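Local coordinates for group 3 allergen SMIPP-S Yv6023A04 (Sarcoptes scabiei type hominis, PDB 3H7O), which adopts the trypsin-like fold of the S1 peptidase family but is an inactivated protease paralogue that probably does not cleave substrates as active relatives do, at residues 17-22 against 46-51; 36-41 against 97-102; 153-158 against 162-167. The protein carries 3 engineered substitutions. All blocks are in the same frame, centred on the assembly; numbering follows the deposited sequence.

In the fold
From the N terminus, 17-22 takes in the end of strand 14-19 and the residues after it, the first half of contact 1. Strand 37-40 follows and supplies the first half of contact 2. Contact 1 then closes at 46-51, and contact 2 closes only at 97-102, so the two cross along the chain. Each ties a loop to a strand of the closed six-stranded barrel. They touch where Val17 packs against Thr40, with centres about 16 Å apart. Contact 3 follows in series. It joins helix 152-159 to the loop just after it, leading to strand 168-172 of the other sheet. Its centre is about 31 Å from that of contact 2, on the opposite side of the chain's centre.

Contact 1: 17-22 against 46-51; sequences VRTYPG and FDQKPE
In the six-stranded barrel of the trypsin-like fold, Gln48 meets Thr19, at the end of strand 14-19, and Pro21 just beyond it. Gln48 lies in the loop that follows helix 42-45, which carries part of the TAAHC histidine motif of the family. The Gln48 side chain makes nearly all of the contact. Its CG lies 4.2 Å from Thr19 CG2, the methyl that faces the loop. A bend about the CB-CG bond (chi2 -57°) brings the amide to Pro21. Gln48 NE2 comes to 3.8 Å from Pro21 CB, a van der Waals contact. On the strand side, Thr19 also packs on Leu26 and Val45.

The polar link to the strand end runs through one water. It accepts from Tyr20 N at 2.8 Å and donates to Gln48 OE1 at 2.7 Å. The other end of the amide is held within its own loop. This fixes the rotation of the amide by a bond at each end. Gln48 NE2 donates to Asp47 OD1 at 2.9 Å, nearly in the amide plane but from well above the carboxylate plane.

Contact 2: 36-41 against 97-102; sequences WFVLTA and RPLKLD
Trp36 and Pro98 lie side by side and point the same way, with the proline laid over one face of the indole. They join the start of strand 37-40, in the six-stranded barrel of the trypsin-like fold, to the loop that leaves strand 91-95. The Trp36 CB points away from this loop. With CG set beside the backbone N (chi1 -65°), the benzene half of the indole nevertheless reaches back over the proline. Pro98 CB sits 3.8 Å from the centroid of the six-membered ring, 11° off its normal. This is a CH-pi contact. Pro98 CD is 3.6 Å from Trp36 CH2, so the pyrrolidine ring spreads toward the outer rim of the indole. Trp36 also makes a cation-pi contact with Lys228 at the C terminus.

Backbone bonds pair Trp36 with Leu95 and Val38 with Leu93, and another joins Leu99 to Gln35. The first two pair 36-41 with strand 91-95 and its end; the third holds the loop beside the start of strand 37-40. Deeper in, Val38 and Leu99 are buried and their side chains cross at about a right angle. One methyl from each makes this second contact: Val38 CG2 meets Leu99 CD1 at 4.1 Å.

Contact 3: 153-158 against 162-167; sequences DECRTK and IFLSLQ
The guanidinium of Arg156 meets Leu164, Ser165 and Leu166 around its edge, close to its own plane; Asp153 takes another part of the same edge. Arg156 NE donates to Leu164 O at 3.0 Å. That bond is bent, with an N-H...O angle of 145°, and the oxygen is tilted somewhat from the guanidinium plane. Arg156 NH1 donates to Ser165 O at 2.8 Å along a much straighter path, 169°, and here the oxygen is nearly in plane. Both carbonyls are approached from above their own planes. Arg156 NH2 forms a salt bridge to Asp153 OD1 (3.3 Å), one helical turn back. Bonds from all three nitrogens fix the orientation of the group. The nearby carboxylate probably steadies the positive charge.

The Arg156 stem, extended from CG to NE, passes the buried Leu164. Arg156 CG lies 3.8 Å from Leu164 CD1. The same methyl comes to 4.2 Å from Cys155 SG. A water adds a further bridge, donating to Arg156 O and Ile162 O.

The disulfide from Cys155, within the intermediate helix, to Cys170 on strand 168-172 closes a loop that contains Arg156 and all of 162-167, as in many trypsin-like proteases.

Contact 1: 17-22 against 46-51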
loop_
_atom_site.group_PDB
_atom_site.type_symbol
_atom_site.label_atom_id
_atom_site.label_comp_id
_atom_site.label_asym_id
_atom_site.label_seq_id
_atom_site.Cartn_x
_atom_site.Cartn_y
_atom_site.Cartn_z
ATOM N N VAL A 17 -1.001 -8.266 0.946
ATOM C CA VAL A 17 -0.104 -8.801 1.962
ATOM C C VAL A 17 -0.950 -9.441 3.065
ATOM O O VAL A 17 -1.690 -8.753 3.773
ATOM C CB VAL A 17 0.826 -7.701 2.544
ATOM C CG1 VAL A 17 1.720 -8.272 3.656
ATOM C CG2 VAL A 17 1.676 -7.068 1.430
ATOM N N ARG A 18 -0.847 -10.762 3.187
ATOM C CA ARG A 18 -1.613 -11.520 4.173
ATOM C C ARG A 18 -0.791 -11.783 5.427
ATOM O O ARG A 18 0.331 -12.298 5.348
ATOM C CB ARG A 18 -2.074 -12.855 3.588
ATOM C CG ARG A 18 -2.880 -12.751 2.305
ATOM C CD ARG A 18 -3.415 -14.122 1.898
ATOM N NE ARG A 18 -4.604 -14.014 1.061
ATOM C CZ ARG A 18 -5.834 -13.797 1.524
ATOM N NH1 ARG A 18 -6.054 -13.662 2.830
ATOM N NH2 ARG A 18 -6.851 -13.717 0.673
ATOM N N THR A 19 -1.356 -11.435 6.578
ATOM C CA THR A 19 -0.730 -11.703 7.877
ATOM C C THR A 19 -1.715 -12.414 8.796
ATOM O O THR A 19 -2.910 -12.454 8.507
ATOM C CB THR A 19 -0.242 -10.404 8.549
ATOM O OG1 THR A 19 -1.328 -9.471 8.631
ATOM C CG2 THR A 19 0.909 -9.784 7.753
ATOM N N TYR A 20 -1.220 -12.966 9.902
ATOM C CA TYR A 20 -2.059 -13.753 10.814
ATOM C C TYR A 20 -1.917 -13.351 12.285
ATOM O O TYR A 20 -1.594 -14.194 13.124
ATOM C CB TYR A 20 -1.785 -15.258 10.637
ATOM C CG TYR A 20 -1.966 -15.748 9.217
ATOM C CD1 TYR A 20 -3.190 -16.258 8.785
ATOM C CD2 TYR A 20 -0.915 -15.693 8.303
ATOM C CE1 TYR A 20 -3.359 -16.705 7.479
ATOM C CE2 TYR A 20 -1.076 -16.128 6.998
ATOM C CZ TYR A 20 -2.297 -16.636 6.593
ATOM O OH TYR A 20 -2.454 -17.065 5.299
ATOM N N PRO A 21 -2.169 -12.068 12.612
ATOM C CA PRO A 21 -2.070 -11.687 14.018
ATOM C C PRO A 21 -3.250 -12.210 14.838
ATOM O O PRO A 21 -4.402 -12.103 14.408
ATOM C CB PRO A 21 -2.079 -10.158 13.970
ATOM C CG PRO A 21 -2.834 -9.821 12.735
ATOM C CD PRO A 21 -2.587 -10.937 11.759
ATOM N N GLY A 22 -2.945 -12.787 16.000
ATOM C CA GLY A 22 -3.954 -13.273 16.942
ATOM C C GLY A 22 -4.858 -14.365 16.402
ATOM O O GLY A 22 -6.069 -14.347 16.643
ATOM N N PHE A 46 5.319 -5.002 10.952
ATOM C CA PHE A 46 6.482 -4.708 11.804
ATOM C C PHE A 46 6.722 -5.720 12.927
ATOM O O PHE A 46 7.867 -5.964 13.304
ATOM C CB PHE A 46 6.420 -3.278 12.362
ATOM C CG PHE A 46 5.531 -3.124 13.562
ATOM C CD1 PHE A 46 6.079 -3.019 14.837
ATOM C CD2 PHE A 46 4.146 -3.073 13.418
ATOM C CE1 PHE A 46 5.261 -2.873 15.956
ATOM C CE2 PHE A 46 3.318 -2.930 14.527
ATOM C CZ PHE A 46 3.875 -2.830 15.797
ATOM N N ASP A 47 5.642 -6.303 13.446
ATOM C CA ASP A 47 5.715 -7.246 14.564
ATOM C C ASP A 47 5.308 -8.670 14.169
ATOM O O ASP A 47 4.999 -9.494 15.031
ATOM C CB ASP A 47 4.834 -6.754 15.718
ATOM C CG ASP A 47 3.371 -6.564 15.307
ATOM O OD1 ASP A 47 3.038 -6.733 14.109
ATOM O OD2 ASP A 47 2.548 -6.238 16.188
ATOM N N GLN A 48 5.303 -8.948 12.869
ATOM C CA GLN A 48 4.899 -10.259 12.359
ATOM C C GLN A 48 6.107 -11.046 11.879
ATOM O O GLN A 48 6.939 -10.520 11.145
ATOM C CB GLN A 48 3.892 -10.099 11.215
ATOM C CG GLN A 48 2.607 -9.357 11.609
ATOM C CD GLN A 48 1.893 -10.016 12.769
ATOM O OE1 GLN A 48 1.579 -11.209 12.728
ATOM N NE2 GLN A 48 1.637 -9.243 13.819
ATOM N N LYS A 49 6.198 -12.306 12.296
ATOM C CA LYS A 49 7.285 -13.181 11.875
ATOM C C LYS A 49 7.226 -13.365 10.357
ATOM O O LYS A 49 6.184 -13.766 9.827
ATOM C CB LYS A 49 7.192 -14.532 12.583
ATOM C CG LYS A 49 8.528 -15.215 12.806
ATOM C CD LYS A 49 9.190 -14.726 14.085
ATOM N N PRO A 50 8.338 -13.068 9.654
ATOM C CA PRO A 50 8.356 -13.057 8.180
ATOM C C PRO A 50 7.809 -14.346 7.562
ATOM O O PRO A 50 7.088 -14.298 6.562
ATOM C CB PRO A 50 9.847 -12.892 7.849
ATOM C CG PRO A 50 10.419 -12.206 9.039
ATOM C CD PRO A 50 9.668 -12.761 10.219
ATOM N N GLU A 51 8.127 -15.477 8.184
ATOM C CA GLU A 51 7.737 -16.799 7.690
ATOM C C GLU A 51 6.223 -17.052 7.740
ATOM O O GLU A 51 5.742 -18.046 7.199
ATOM C CB GLU A 51 8.497 -17.897 8.452
ATOM C CG GLU A 51 10.010 -17.950 8.171
ATOM C CD GLU A 51 10.803 -16.792 8.785
ATOM O OE1 GLU A 51 10.366 -16.213 9.808
ATOM O OE2 GLU A 51 11.878 -16.463 8.239
HETATM O O HOH W 1 1.494 -12.720 10.451
#

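Contact 2: 36-41 against 97-102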
loop_
_atom_site.group_PDB
_atom_site.type_symbol
_atom_site.label_atom_id
_atom_site.label_comp_id
_atom_site.label_asym_id
_atom_site.label_seq_id
_atom_site.Cartn_x
_atom_site.Cartn_y
_atom_site.Cartn_z
ATOM N N TRP A 36 11.787 -9.869 -6.148
ATOM C CA TRP A 36 12.323 -10.159 -4.820
ATOM C C TRP A 36 11.735 -9.317 -3.681
ATOM O O TRP A 36 11.824 -9.716 -2.518
ATOM C CB TRP A 36 13.848 -9.999 -4.812
ATOM C CG TRP A 36 14.589 -10.982 -5.674
ATOM C CD1 TRP A 36 15.343 -10.697 -6.780
ATOM C CD2 TRP A 36 14.665 -12.404 -5.494
ATOM N NE1 TRP A 36 15.880 -11.851 -7.299
ATOM C CE2 TRP A 36 15.479 -12.913 -6.530
ATOM C CE3 TRP A 36 14.122 -13.299 -4.558
ATOM C CZ2 TRP A 36 15.763 -14.278 -6.660
ATOM C CZ3 TRP A 36 14.406 -14.652 -4.684
ATOM C CH2 TRP A 36 15.219 -15.129 -5.730
ATOM N N PHE A 37 11.165 -8.155 -4.004
ATOM C CA PHE A 37 10.749 -7.197 -2.976
ATOM C C PHE A 37 9.354 -6.612 -3.174
ATOM O O PHE A 37 8.958 -6.268 -4.291
ATOM C CB PHE A 37 11.765 -6.049 -2.857
ATOM C CG PHE A 37 13.153 -6.490 -2.463
ATOM C CD1 PHE A 37 13.469 -6.741 -1.129
ATOM C CD2 PHE A 37 14.148 -6.635 -3.426
ATOM C CE1 PHE A 37 14.750 -7.142 -0.763
ATOM C CE2 PHE A 37 15.434 -7.038 -3.071
ATOM C CZ PHE A 37 15.735 -7.293 -1.735
ATOM N N VAL A 38 8.624 -6.493 -2.067
ATOM C CA VAL A 38 7.316 -5.842 -2.050
ATOM C C VAL A 38 7.299 -4.698 -1.037
ATOM O O VAL A 38 7.777 -4.853 0.090
ATOM C CB VAL A 38 6.172 -6.850 -1.738
ATOM C CG1 VAL A 38 4.868 -6.119 -1.371
ATOM C CG2 VAL A 38 5.942 -7.780 -2.928
ATOM N N LEU A 39 6.741 -3.559 -1.446
ATOM C CA LEU A 39 6.607 -2.387 -0.582
ATOM C C LEU A 39 5.207 -2.331 0.025
ATOM O O LEU A 39 4.208 -2.410 -0.693
ATOM C CB LEU A 39 6.890 -1.102 -1.372
ATOM C CG LEU A 39 7.078 0.213 -0.600
ATOM C CD1 LEU A 39 8.376 0.200 0.193
ATOM C CD2 LEU A 39 7.063 1.393 -1.556
ATOM N N THR A 40 5.141 -2.185 1.348
ATOM C CA THR A 40 3.859 -2.140 2.052
ATOM C C THR A 40 3.892 -1.134 3.210
ATOM O O THR A 40 4.851 -0.365 3.348
ATOM C CB THR A 40 3.418 -3.569 2.522
ATOM O OG1 THR A 40 2.066 -3.537 2.996
ATOM C CG2 THR A 40 4.341 -4.127 3.613
ATOM N N ALA A 41 2.838 -1.122 4.020
ATOM C CA ALA A 41 2.805 -0.292 5.215
ATOM C C ALA A 41 3.458 -1.048 6.369
ATOM O O ALA A 41 3.260 -2.255 6.515
ATOM C CB ALA A 41 1.372 0.089 5.556
ATOM N N ARG A 97 11.978 -17.015 -2.267
ATOM C CA ARG A 97 11.537 -17.582 -3.536
ATOM C C ARG A 97 10.841 -16.443 -4.281
ATOM O O ARG A 97 9.921 -15.823 -3.739
ATOM C CB ARG A 97 10.573 -18.748 -3.289
ATOM C CG ARG A 97 10.161 -19.554 -4.522
ATOM C CD ARG A 97 8.827 -19.094 -5.117
ATOM N NE ARG A 97 8.401 -20.008 -6.174
ATOM C CZ ARG A 97 8.712 -19.872 -7.460
ATOM N NH1 ARG A 97 9.438 -18.837 -7.874
ATOM N NH2 ARG A 97 8.291 -20.774 -8.336
ATOM N N PRO A 98 11.281 -16.151 -5.522
ATOM C CA PRO A 98 10.812 -14.925 -6.178
ATOM C C PRO A 98 9.371 -15.003 -6.672
ATOM O O PRO A 98 8.866 -16.095 -6.929
ATOM C CB PRO A 98 11.766 -14.776 -7.365
ATOM C CG PRO A 98 12.193 -16.163 -7.685
ATOM C CD PRO A 98 12.187 -16.935 -6.385
ATOM N N LEU A 99 8.722 -13.845 -6.792
ATOM C CA LEU A 99 7.419 -13.762 -7.452
ATOM C C LEU A 99 7.580 -14.179 -8.909
ATOM O O LEU A 99 8.567 -13.811 -9.553
ATOM C CB LEU A 99 6.872 -12.332 -7.399
ATOM C CG LEU A 99 6.677 -11.637 -6.047
ATOM C CD1 LEU A 99 6.401 -10.148 -6.247
ATOM C CD2 LEU A 99 5.562 -12.295 -5.237
ATOM N N LYS A 100 6.625 -14.957 -9.411
ATOM C CA LYS A 100 6.612 -15.371 -10.812
ATOM C C LYS A 100 5.987 -14.276 -11.679
ATOM O O LYS A 100 4.833 -14.390 -12.121
ATOM C CB LYS A 100 5.842 -16.688 -10.983
ATOM C CG LYS A 100 6.485 -17.896 -10.322
ATOM C CD LYS A 100 5.765 -19.187 -10.691
ATOM C CE LYS A 100 6.106 -19.640 -12.107
ATOM N NZ LYS A 100 5.660 -21.038 -12.364
ATOM N N LEU A 101 6.753 -13.215 -11.918
ATOM C CA LEU A 101 6.269 -12.079 -12.696
ATOM C C LEU A 101 6.098 -12.468 -14.161
ATOM O O LEU A 101 6.981 -13.084 -14.761
ATOM C CB LEU A 101 7.215 -10.883 -12.563
ATOM C CG LEU A 101 7.587 -10.396 -11.157
ATOM C CD1 LEU A 101 8.565 -9.235 -11.246
ATOM C CD2 LEU A 101 6.357 -9.998 -10.351
ATOM N N ASP A 102 4.944 -12.128 -14.721
ATOM C CA ASP A 102 4.653 -12.432 -16.115
ATOM C C ASP A 102 4.646 -11.165 -16.973
ATOM O O ASP A 102 4.412 -11.231 -18.180
ATOM C CB ASP A 102 3.320 -13.185 -16.233
ATOM C CG ASP A 102 2.117 -12.334 -15.845
ATOM O OD1 ASP A 102 2.293 -11.167 -15.430
ATOM O OD2 ASP A 102 0.981 -12.839 -15.961
#

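Contact 3: 153-158 against 162-167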
loop_
_atom_site.group_PDB
_atom_site.type_symbol
_atom_site.label_atom_id
_atom_site.label_comp_id
_atom_site.label_asym_id
_atom_site.label_seq_id
_atom_site.Cartn_x
_atom_site.Cartn_y
_atom_site.Cartn_z
ATOM N N ASP A 153 -0.612 21.120 4.627
ATOM C CA ASP A 153 -0.849 21.876 5.861
ATOM C C ASP A 153 -2.341 21.923 6.212
ATOM O O ASP A 153 -2.718 21.805 7.379
ATOM C CB ASP A 153 -0.247 23.288 5.770
ATOM C CG ASP A 153 1.280 23.298 5.906
ATOM O OD1 ASP A 153 1.884 22.258 6.251
ATOM O OD2 ASP A 153 1.889 24.359 5.670
ATOM N N GLU A 154 -3.170 22.082 5.184
ATOM C CA GLU A 154 -4.624 21.995 5.292
ATOM C C GLU A 154 -5.072 20.603 5.766
ATOM O O GLU A 154 -5.980 20.479 6.591
ATOM C CB GLU A 154 -5.246 22.348 3.934
ATOM C CG GLU A 154 -6.735 22.065 3.768
ATOM C CD GLU A 154 -7.281 22.589 2.449
ATOM O OE1 GLU A 154 -7.018 23.768 2.114
ATOM O OE2 GLU A 154 -7.978 21.822 1.749
ATOM N N CYS A 155 -4.426 19.565 5.241
ATOM C CA CYS A 155 -4.705 18.191 5.643
ATOM C C CYS A 155 -4.298 17.933 7.095
ATOM O O CYS A 155 -5.001 17.230 7.819
ATOM C CB CYS A 155 -3.999 17.211 4.700
ATOM S SG CYS A 155 -4.136 15.462 5.155
ATOM N N ARG A 156 -3.172 18.507 7.521
ATOM C CA ARG A 156 -2.719 18.346 8.907
ATOM C C ARG A 156 -3.664 18.977 9.938
ATOM O O ARG A 156 -3.895 18.392 10.997
ATOM C CB ARG A 156 -1.280 18.840 9.103
ATOM C CG ARG A 156 -0.231 17.845 8.620
ATOM C CD ARG A 156 1.097 17.980 9.364
ATOM N NE ARG A 156 2.211 17.386 8.615
ATOM C CZ ARG A 156 2.878 18.010 7.646
ATOM N NH1 ARG A 156 3.874 17.396 7.022
ATOM N NH2 ARG A 156 2.550 19.250 7.294
ATOM N N THR A 157 -4.214 20.150 9.632
ATOM C CA THR A 157 -5.174 20.779 10.551
ATOM C C THR A 157 -6.461 19.949 10.676
ATOM O O THR A 157 -7.057 19.890 11.749
ATOM C CB THR A 157 -5.449 22.292 10.248
ATOM O OG1 THR A 157 -6.597 22.742 10.979
ATOM C CG2 THR A 157 -5.687 22.546 8.776
ATOM N N LYS A 158 -6.860 19.284 9.592
ATOM C CA LYS A 158 -8.029 18.400 9.620
ATOM C C LYS A 158 -7.799 17.166 10.495
ATOM O O LYS A 158 -8.729 16.676 11.137
ATOM C CB LYS A 158 -8.444 17.988 8.206
ATOM C CG LYS A 158 -9.171 19.083 7.452
ATOM C CD LYS A 158 -9.516 18.667 6.035
ATOM C CE LYS A 158 -10.234 19.789 5.313
ATOM N NZ LYS A 158 -10.662 19.387 3.951
ATOM N N ILE A 162 -3.697 14.255 15.703
ATOM C CA ILE A 162 -2.985 13.133 15.091
ATOM C C ILE A 162 -1.753 13.637 14.341
ATOM O O ILE A 162 -1.868 14.413 13.385
ATOM C CB ILE A 162 -3.901 12.309 14.140
ATOM C CG1 ILE A 162 -4.980 11.568 14.944
ATOM C CG2 ILE A 162 -3.076 11.331 13.289
ATOM C CD1 ILE A 162 -6.044 10.876 14.098
ATOM N N PHE A 163 -0.578 13.193 14.781
ATOM C CA PHE A 163 0.670 13.606 14.147
ATOM C C PHE A 163 0.816 13.020 12.749
ATOM O O PHE A 163 0.651 11.811 12.541
ATOM C CB PHE A 163 1.896 13.238 14.999
ATOM C CG PHE A 163 3.211 13.545 14.327
ATOM C CD1 PHE A 163 3.748 14.829 14.375
ATOM C CD2 PHE A 163 3.902 12.556 13.633
ATOM C CE1 PHE A 163 4.959 15.124 13.745
ATOM C CE2 PHE A 163 5.114 12.842 12.999
ATOM C CZ PHE A 163 5.640 14.131 13.058
ATOM N N LEU A 164 1.133 13.893 11.797
ATOM C CA LEU A 164 1.519 13.471 10.453
ATOM C C LEU A 164 2.915 14.000 10.169
ATOM O O LEU A 164 3.186 15.178 10.380
ATOM C CB LEU A 164 0.544 14.006 9.404
ATOM C CG LEU A 164 -0.918 13.551 9.435
ATOM C CD1 LEU A 164 -1.692 14.297 8.369
ATOM C CD2 LEU A 164 -1.028 12.055 9.219
ATOM N N SER A 165 3.786 13.120 9.687
ATOM C CA SER A 165 5.179 13.454 9.405
ATOM C C SER A 165 5.357 14.345 8.174
ATOM O O SER A 165 4.394 14.681 7.475
ATOM C CB SER A 165 5.985 12.167 9.216
ATOM O OG SER A 165 5.704 11.584 7.954
ATOM N N LEU A 166 6.609 14.711 7.921
ATOM C CA LEU A 166 6.998 15.463 6.735
ATOM C C LEU A 166 6.946 14.601 5.475
ATOM O O LEU A 166 6.865 15.120 4.360
ATOM C CB LEU A 166 8.412 16.032 6.919
ATOM C CG LEU A 166 8.581 17.156 7.945
ATOM C CD1 LEU A 166 10.050 17.314 8.341
ATOM C CD2 LEU A 166 8.028 18.466 7.402
ATOM N N GLN A 167 6.983 13.282 5.657
ATOM C CA GLN A 167 7.119 12.360 4.538
ATOM C C GLN A 167 5.781 11.782 4.065
ATOM O O GLN A 167 5.689 10.602 3.723
ATOM C CB GLN A 167 8.111 11.245 4.887
ATOM C CG GLN A 167 9.565 11.710 5.022
ATOM C CD GLN A 167 9.864 12.390 6.344
ATOM O OE1 GLN A 167 9.285 12.052 7.377
ATOM N NE2 GLN A 167 10.782 13.351 6.320
HETATM O O HOH W 2 -1.900 16.564 11.562
#